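Local atomic coordinates of putative ATPase, AAA family (Prochlorococcus marinus subsp. pastoris str. CCMP1986, PDB entry 3CTD), a protein that belongs, as a C-terminal fragment, to a RarA/MGS1/WRNIP1-type AAA ATPase that probably acts in cellular responses to stalled DNA replication by DNA-dependent ATP hydrolysis. Residues P51-T54 against L55-A59; P68-I71 against F72-L75; V147-H150 against L151-N154. The protein carries 1 engineered substitution. All blocks are in the same frame, centred on the assembly; numbering follows the deposited sequence.

Contact 1: residues P51-T54 against L55-A59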
loop_
_atom_site.group_PDB
_atom_site.type_symbol
_atom_site.label_atom_id
_atom_site.label_comp_id
_atom_site.label_asym_id
_atom_site.label_seq_id
_atom_site.Cartn_x
_atom_site.Cartn_y
_atom_site.Cartn_z
ATOM N N PRO B 51 -15.690 -3.558 -17.668
ATOM C CA PRO B 51 -16.102 -3.981 -16.325
ATOM C C PRO B 51 -17.298 -4.907 -16.352
ATOM O O PRO B 51 -17.331 -5.916 -15.622
ATOM C CB PRO B 51 -16.480 -2.672 -15.636
ATOM C CG PRO B 51 -16.618 -1.635 -16.753
ATOM C CD PRO B 51 -15.680 -2.093 -17.820
ATOM N N ASP B 52 -18.283 -4.609 -17.195
ATOM C CA ASP B 52 -19.422 -5.531 -17.295
ATOM C C ASP B 52 -19.034 -6.917 -17.723
ATOM O O ASP B 52 -19.393 -7.889 -17.055
ATOM C CB ASP B 52 -20.444 -4.998 -18.257
ATOM C CG ASP B 52 -20.953 -3.668 -17.812
ATOM O OD1 ASP B 52 -21.490 -3.612 -16.701
ATOM O OD2 ASP B 52 -20.774 -2.680 -18.534
ATOM N N ALA B 53 -18.327 -7.042 -18.847
ATOM C CA ALA B 53 -17.942 -8.390 -19.275
ATOM C C ALA B 53 -17.020 -9.042 -18.255
ATOM O O ALA B 53 -17.107 -10.267 -18.008
ATOM C CB ALA B 53 -17.300 -8.355 -20.615
ATOM N N THR B 54 -16.136 -8.223 -17.674
ATOM C CA THR B 54 -15.272 -8.671 -16.596
ATOM C C THR B 54 -16.129 -9.345 -15.548
ATOM O O THR B 54 -15.848 -10.477 -15.162
ATOM C CB THR B 54 -14.402 -7.522 -15.996
ATOM O OG1 THR B 54 -13.407 -7.174 -16.946
ATOM C CG2 THR B 54 -13.669 -7.927 -14.737
ATOM N N LEU B 55 -17.177 -8.680 -15.085
ATOM C CA LEU B 55 -18.009 -9.288 -14.037
ATOM C C LEU B 55 -18.707 -10.583 -14.469
ATOM O O LEU B 55 -18.792 -11.572 -13.707
ATOM C CB LEU B 55 -19.002 -8.282 -13.504
ATOM C CG LEU B 55 -18.427 -7.161 -12.674
ATOM C CD1 LEU B 55 -19.555 -6.210 -12.455
ATOM C CD2 LEU B 55 -17.849 -7.679 -11.337
ATOM N N TYR B 56 -19.190 -10.590 -15.704
ATOM C CA TYR B 56 -19.867 -11.763 -16.225
ATOM C C TYR B 56 -18.934 -12.968 -16.251
ATOM O O TYR B 56 -19.287 -14.031 -15.709
ATOM C CB TYR B 56 -20.447 -11.447 -17.595
ATOM C CG TYR B 56 -21.166 -12.572 -18.231
ATOM C CD1 TYR B 56 -22.516 -12.793 -17.982
ATOM C CD2 TYR B 56 -20.501 -13.428 -19.090
ATOM C CE1 TYR B 56 -23.175 -13.871 -18.554
ATOM C CE2 TYR B 56 -21.144 -14.493 -19.685
ATOM C CZ TYR B 56 -22.480 -14.718 -19.421
ATOM O OH TYR B 56 -23.124 -15.775 -20.040
ATOM N N TRP B 57 -17.719 -12.826 -16.790
ATOM C CA TRP B 57 -16.815 -13.999 -16.792
ATOM C C TRP B 57 -16.321 -14.377 -15.410
ATOM O O TRP B 57 -16.098 -15.546 -15.136
ATOM C CB TRP B 57 -15.641 -13.856 -17.802
ATOM C CG TRP B 57 -16.140 -13.565 -19.191
ATOM C CD1 TRP B 57 -16.036 -12.390 -19.856
ATOM C CD2 TRP B 57 -16.896 -14.455 -20.041
ATOM N NE1 TRP B 57 -16.656 -12.489 -21.075
ATOM C CE2 TRP B 57 -17.187 -13.749 -21.218
ATOM C CE3 TRP B 57 -17.348 -15.795 -19.915
ATOM C CZ2 TRP B 57 -17.907 -14.332 -22.297
ATOM C CZ3 TRP B 57 -18.070 -16.380 -20.972
ATOM C CH2 TRP B 57 -18.343 -15.637 -22.149
ATOM N N LEU B 58 -16.144 -13.412 -14.520
ATOM C CA LEU B 58 -15.883 -13.738 -13.084
ATOM C C LEU B 58 -17.007 -14.616 -12.513
ATOM O O LEU B 58 -16.767 -15.685 -11.961
ATOM C CB LEU B 58 -15.743 -12.459 -12.212
ATOM C CG LEU B 58 -15.453 -12.696 -10.731
ATOM C CD1 LEU B 58 -14.158 -13.514 -10.496
ATOM C CD2 LEU B 58 -15.345 -11.390 -10.043
ATOM N N ALA B 59 -18.239 -14.159 -12.678
ATOM C CA ALA B 59 -19.399 -14.868 -12.155
ATOM C C ALA B 59 -19.476 -16.288 -12.753
ATOM O O ALA B 59 -19.719 -17.282 -12.030
ATOM C CB ALA B 59 -20.677 -14.048 -12.453
#

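Contact 2: residues P68-I71 against F72-L75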
loop_
_atom_site.group_PDB
_atom_site.type_symbol
_atom_site.label_atom_id
_atom_site.label_comp_id
_atom_site.label_asym_id
_atom_site.label_seq_id
_atom_site.Cartn_x
_atom_site.Cartn_y
_atom_site.Cartn_z
ATOM N N PRO B 68 -10.351 -19.999 -6.450
ATOM C CA PRO B 68 -10.112 -18.543 -6.335
ATOM C C PRO B 68 -8.623 -18.167 -6.403
ATOM O O PRO B 68 -8.271 -17.143 -7.011
ATOM C CB PRO B 68 -10.710 -18.162 -4.959
ATOM C CG PRO B 68 -10.776 -19.432 -4.209
ATOM C CD PRO B 68 -11.005 -20.538 -5.247
ATOM N N ASN B 69 -7.755 -18.985 -5.813
ATOM C CA ASN B 69 -6.290 -18.783 -5.938
ATOM C C ASN B 69 -5.841 -18.717 -7.386
ATOM O O ASN B 69 -5.027 -17.857 -7.748
ATOM C CB ASN B 69 -5.499 -19.881 -5.217
ATOM C CG ASN B 69 -5.797 -19.915 -3.726
ATOM O OD1 ASN B 69 -5.674 -18.895 -3.035
ATOM N ND2 ASN B 69 -6.254 -21.075 -3.233
ATOM N N PHE B 70 -6.386 -19.595 -8.229
ATOM C CA PHE B 70 -6.102 -19.503 -9.647
ATOM C C PHE B 70 -6.568 -18.146 -10.230
ATOM O O PHE B 70 -5.819 -17.462 -10.921
ATOM C CB PHE B 70 -6.683 -20.692 -10.394
ATOM C CG PHE B 70 -6.490 -20.634 -11.854
ATOM C CD1 PHE B 70 -5.217 -20.591 -12.398
ATOM C CD2 PHE B 70 -7.580 -20.620 -12.705
ATOM C CE1 PHE B 70 -5.026 -20.547 -13.785
ATOM C CE2 PHE B 70 -7.403 -20.561 -14.087
ATOM C CZ PHE B 70 -6.111 -20.536 -14.636
ATOM N N ILE B 71 -7.763 -17.708 -9.899
ATOM C CA ILE B 71 -8.235 -16.413 -10.435
ATOM C C ILE B 71 -7.326 -15.264 -9.964
ATOM O O ILE B 71 -6.946 -14.397 -10.742
ATOM C CB ILE B 71 -9.690 -16.125 -9.992
ATOM C CG1 ILE B 71 -10.637 -17.232 -10.495
ATOM C CG2 ILE B 71 -10.107 -14.714 -10.369
ATOM C CD1 ILE B 71 -11.956 -17.295 -9.692
ATOM N N PHE B 72 -6.974 -15.270 -8.689
ATOM C CA PHE B 72 -6.041 -14.258 -8.137
ATOM C C PHE B 72 -4.644 -14.278 -8.758
ATOM O O PHE B 72 -4.008 -13.235 -8.838
ATOM C CB PHE B 72 -5.908 -14.353 -6.616
ATOM C CG PHE B 72 -6.931 -13.568 -5.896
ATOM C CD1 PHE B 72 -7.038 -12.192 -6.105
ATOM C CD2 PHE B 72 -7.806 -14.185 -5.032
ATOM C CE1 PHE B 72 -7.999 -11.448 -5.446
ATOM C CE2 PHE B 72 -8.747 -13.437 -4.377
ATOM C CZ PHE B 72 -8.860 -12.069 -4.588
ATOM N N ARG B 73 -4.184 -15.446 -9.203
ATOM C CA ARG B 73 -2.886 -15.528 -9.901
ATOM C C ARG B 73 -2.924 -14.717 -11.178
ATOM O O ARG B 73 -2.045 -13.889 -11.413
ATOM C CB ARG B 73 -2.508 -16.979 -10.228
ATOM C CG ARG B 73 -1.515 -17.607 -9.270
ATOM C CD ARG B 73 -1.232 -19.100 -9.591
ATOM N NE ARG B 73 -1.730 -19.784 -8.414
ATOM C CZ ARG B 73 -2.571 -20.801 -8.406
ATOM N NH1 ARG B 73 -2.968 -21.362 -9.563
ATOM N NH2 ARG B 73 -2.971 -21.254 -7.218
ATOM N N ARG B 74 -3.957 -14.955 -11.977
ATOM C CA ARG B 74 -4.148 -14.246 -13.218
ATOM C C ARG B 74 -4.421 -12.783 -13.028
ATOM O O ARG B 74 -3.996 -11.987 -13.837
ATOM C CB ARG B 74 -5.252 -14.888 -14.061
ATOM C CG ARG B 74 -4.849 -16.232 -14.640
ATOM C CD ARG B 74 -3.679 -16.205 -15.685
ATOM N NE ARG B 74 -3.245 -17.590 -15.955
ATOM C CZ ARG B 74 -3.760 -18.411 -16.901
ATOM N NH1 ARG B 74 -4.727 -17.987 -17.730
ATOM N NH2 ARG B 74 -3.302 -19.668 -17.023
ATOM N N LEU B 75 -5.116 -12.414 -11.960
ATOM C CA LEU B 75 -5.285 -11.015 -11.643
ATOM C C LEU B 75 -3.935 -10.366 -11.222
ATOM O O LEU B 75 -3.656 -9.216 -11.594
ATOM C CB LEU B 75 -6.327 -10.836 -10.547
ATOM C CG LEU B 75 -7.810 -11.100 -10.842
ATOM C CD1 LEU B 75 -8.563 -10.990 -9.524
ATOM C CD2 LEU B 75 -8.303 -10.030 -11.774
#

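Contact 3: residues V147-H150 against L151-N154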
loop_
_atom_site.group_PDB
_atom_site.type_symbol
_atom_site.label_atom_id
_atom_site.label_comp_id
_atom_site.label_asym_id
_atom_site.label_seq_id
_atom_site.Cartn_x
_atom_site.Cartn_y
_atom_site.Cartn_z
ATOM N N VAL B 147 30.767 -7.915 -17.922
ATOM C CA VAL B 147 30.318 -6.752 -17.208
ATOM C C VAL B 147 31.350 -5.676 -17.369
ATOM O O VAL B 147 32.520 -5.945 -17.228
ATOM C CB VAL B 147 29.980 -7.043 -15.732
ATOM C CG1 VAL B 147 29.439 -5.779 -15.087
ATOM C CG2 VAL B 147 28.954 -8.120 -15.641
ATOM N N PRO B 148 30.926 -4.453 -17.701
ATOM C CA PRO B 148 31.988 -3.440 -17.742
ATOM C C PRO B 148 32.685 -3.311 -16.382
ATOM O O PRO B 148 32.020 -3.404 -15.344
ATOM C CB PRO B 148 31.244 -2.151 -18.107
ATOM C CG PRO B 148 29.996 -2.633 -18.869
ATOM C CD PRO B 148 29.674 -4.021 -18.358
ATOM N N ASN B 149 34.001 -3.128 -16.398
ATOM C CA ASN B 149 34.777 -2.952 -15.186
ATOM C C ASN B 149 34.205 -1.984 -14.149
ATOM O O ASN B 149 34.204 -2.285 -12.948
ATOM C CB ASN B 149 36.260 -2.669 -15.499
ATOM C CG ASN B 149 36.909 -3.808 -16.340
ATOM O OD1 ASN B 149 36.503 -4.996 -16.262
ATOM N ND2 ASN B 149 37.901 -3.445 -17.150
ATOM N N HIS B 150 33.733 -0.817 -14.583
ATOM C CA HIS B 150 33.326 0.184 -13.600
ATOM C C HIS B 150 31.971 -0.166 -12.962
ATOM O O HIS B 150 31.506 0.540 -12.091
ATOM C CB HIS B 150 33.279 1.572 -14.227
ATOM C CG HIS B 150 32.214 1.718 -15.257
ATOM N ND1 HIS B 150 32.350 1.219 -16.529
ATOM C CD2 HIS B 150 30.994 2.296 -15.208
ATOM C CE1 HIS B 150 31.255 1.467 -17.222
ATOM N NE2 HIS B 150 30.413 2.118 -16.442
ATOM N N LEU B 151 31.355 -1.256 -13.428
ATOM C CA LEU B 151 30.034 -1.682 -13.000
ATOM C C LEU B 151 30.111 -2.963 -12.204
ATOM O O LEU B 151 29.091 -3.435 -11.731
ATOM C CB LEU B 151 29.087 -1.901 -14.177
ATOM C CG LEU B 151 28.778 -0.670 -15.032
ATOM C CD1 LEU B 151 27.780 -1.005 -16.154
ATOM C CD2 LEU B 151 28.319 0.473 -14.172
ATOM N N LYS B 152 31.312 -3.524 -12.073
ATOM C CA LYS B 152 31.514 -4.709 -11.249
ATOM C C LYS B 152 31.337 -4.434 -9.762
ATOM O O LYS B 152 31.428 -3.291 -9.281
ATOM C CB LYS B 152 32.915 -5.299 -11.464
ATOM C CG LYS B 152 33.080 -6.052 -12.780
ATOM C CD LYS B 152 34.421 -6.771 -12.839
ATOM C CE LYS B 152 34.846 -6.936 -14.285
ATOM N NZ LYS B 152 35.567 -8.232 -14.451
ATOM N N ASN B 153 31.103 -5.497 -9.022
ATOM C CA ASN B 153 31.053 -5.393 -7.587
ATOM C C ASN B 153 32.340 -4.772 -6.994
ATOM O O ASN B 153 33.448 -5.258 -7.278
ATOM C CB ASN B 153 30.803 -6.797 -7.045
ATOM C CG ASN B 153 30.689 -6.822 -5.566
ATOM O OD1 ASN B 153 31.317 -7.648 -4.928
ATOM N ND2 ASN B 153 29.907 -5.903 -4.993
ATOM N N ASN B 154 32.215 -3.726 -6.173
ATOM C CA ASN B 154 33.395 -3.007 -5.634
ATOM C C ASN B 154 34.292 -2.362 -6.682
ATOM O O ASN B 154 35.470 -2.163 -6.407
ATOM C CB ASN B 154 34.355 -3.909 -4.821
ATOM C CG ASN B 154 33.675 -4.647 -3.717
ATOM O OD1 ASN B 154 32.640 -4.203 -3.203
ATOM N ND2 ASN B 154 34.238 -5.806 -3.347
#

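Contact 1: residues P51-T54 against L55-A59
Trp57 lies one helical turn beyond Ala53 and turns its indole back toward the earlier residue, CD1 leading. CG is anti to its own carbonyl carbon (chi1 -55°), which brings CD1 to 4.3 Å from Ala53 CB and to 3.0 Å from Ala53 O. The same carbonyl accepts the backbone bond from Trp57, N to O 2.9 Å and almost straight, so backbone and indole both crowd one oxygen. Tyr56 turns the other way: with CG anti to the backbone N, its ring leads off from Ala53 and sets its edge against a face of the indole, CD2 standing 3.8 Å above the indole plane, over the centre. On another side of the helix Leu55 folds back like Trp57, and its CG sits 3.4 Å from Pro51 O, the acceptor of Leu55 N. Asp50, just before the helix, takes the Ala53 N-H on OD1 and receives the Thr54 hydroxyl on its backbone O. The indole NE1 bonds to Tyr173 O of the second subunit, and Asp52 OD1 receives two backbone N-H groups there, from Phe183 and Trp184. Within its own chain this first part of helix 51-63 lies between helix 36-47, met by Ala53, Thr54 and Trp57, and helix 110-121, met by Pro51, Thr54 and Leu55.

Contact 2: residues P68-I71 against F72-L75
Ile71 and Leu75, one turn apart on helix 68-83, lie side by side and point the same way, with Ile71 CG2 4.1 Å from Leu75 CD1. They belong to the tightly packed side, where Phe72 also lies; its CD2 comes within 3.6 Å of Pro68 O, the oxygen that accepts the nearly straight bond from Phe72 N. Helices 110-121, 90-104 and 36-47 close over these residues, through Leu113, Cys97 and Phe42 among others. The looser, partly exposed side holds Phe70, two arginines and the exposed Asn69. Phe70 and Arg74 still rest on Ile39, and Arg73 on Val104 of the third subunit. Phe70 CG is anti to its backbone N (chi1 177°), sending the ring out where both guanidinium groups reach its edge. Arg73 NH1 lies near the ring plane, 3.7 Å from Phe70 CD1. The bend at chi3 also curls the Arg73 guanidinium back over the helix, with Asn69 O and Phe70 CA above one of its faces. Arg74 instead offers a face to the phenyl rim, Phe70 CZ standing 3.8 Å above the guanidinium plane. Because both cations meet the ring at its rim, neither makes a cation-pi stack over its centre; their gain is probably mainly van der Waals, with perhaps some attraction between the Arg73 guanidinium and Asn69 O, while the backbone i to i+4 bonds supply the directional hydrogen bonding.

Contact 3: residues V147-H150 against L151-N154
His150 lays its imidazole alongside Leu151, whose CG sits over one ring face, 3.8 Å from the centroid and 22° off the normal, a CH-pi contact. The histidine CG stands between backbone N and carbonyl carbon (chi1 67°), a crowded setting that brings the ring over the next side chain; Leu151 CD2 reaches 3.4 Å from His150 CD2. NE2 bonds to Glu172 O, which helps to fix the ring's rotation. The leucine's other branch, CD1, meets the pyrrolidine of Pro148 at CG, 3.9 Å away, and Val147 CG1 lies 4.0 Å from Leu151 CB. The backbone beneath is a short 3-10 turn in the long loop between helices 131-139 and 191-197, part of the MgsA C-terminal region. Its i to i+3 bonds run from Leu151 N to Pro148 O and, at 3.3 Å, from Lys152 N to Asn149 O; both donors stand above the carbonyl plane. Lys152 runs beside Asn149, its CE 3.2 Å from Asn149 OD1. The third subunit abuts the turn: its Ser40 OG is hydrogen-bonded to Leu151 O, its Ala41 packs on Val147 and Leu151, and its Trp57 meets Pro148.

Contacts 1 and 2 belong to successive helices of the same bundle and touch, Leu58 CD1 of helix 51-63 meeting Ile71 CG2 of helix 68-83 at 4.2 Å; both also pack against helices 36-47 and 110-121. Contact 1 is the buried one, yet Asp52 and Trp57 turn their polar ends to a second subunit. Contact 2 is only partly buried, apolar on its inner side and cationic on its outer side. Contact 3 is a turn at the surface of its own chain, abutted by a third subunit, on the opposite side of the chain's centre and about 40 Å from contact 2 between centres; it replaces the i to i+4 bonding of the helices with 3-10 bonds and a CH-pi contact.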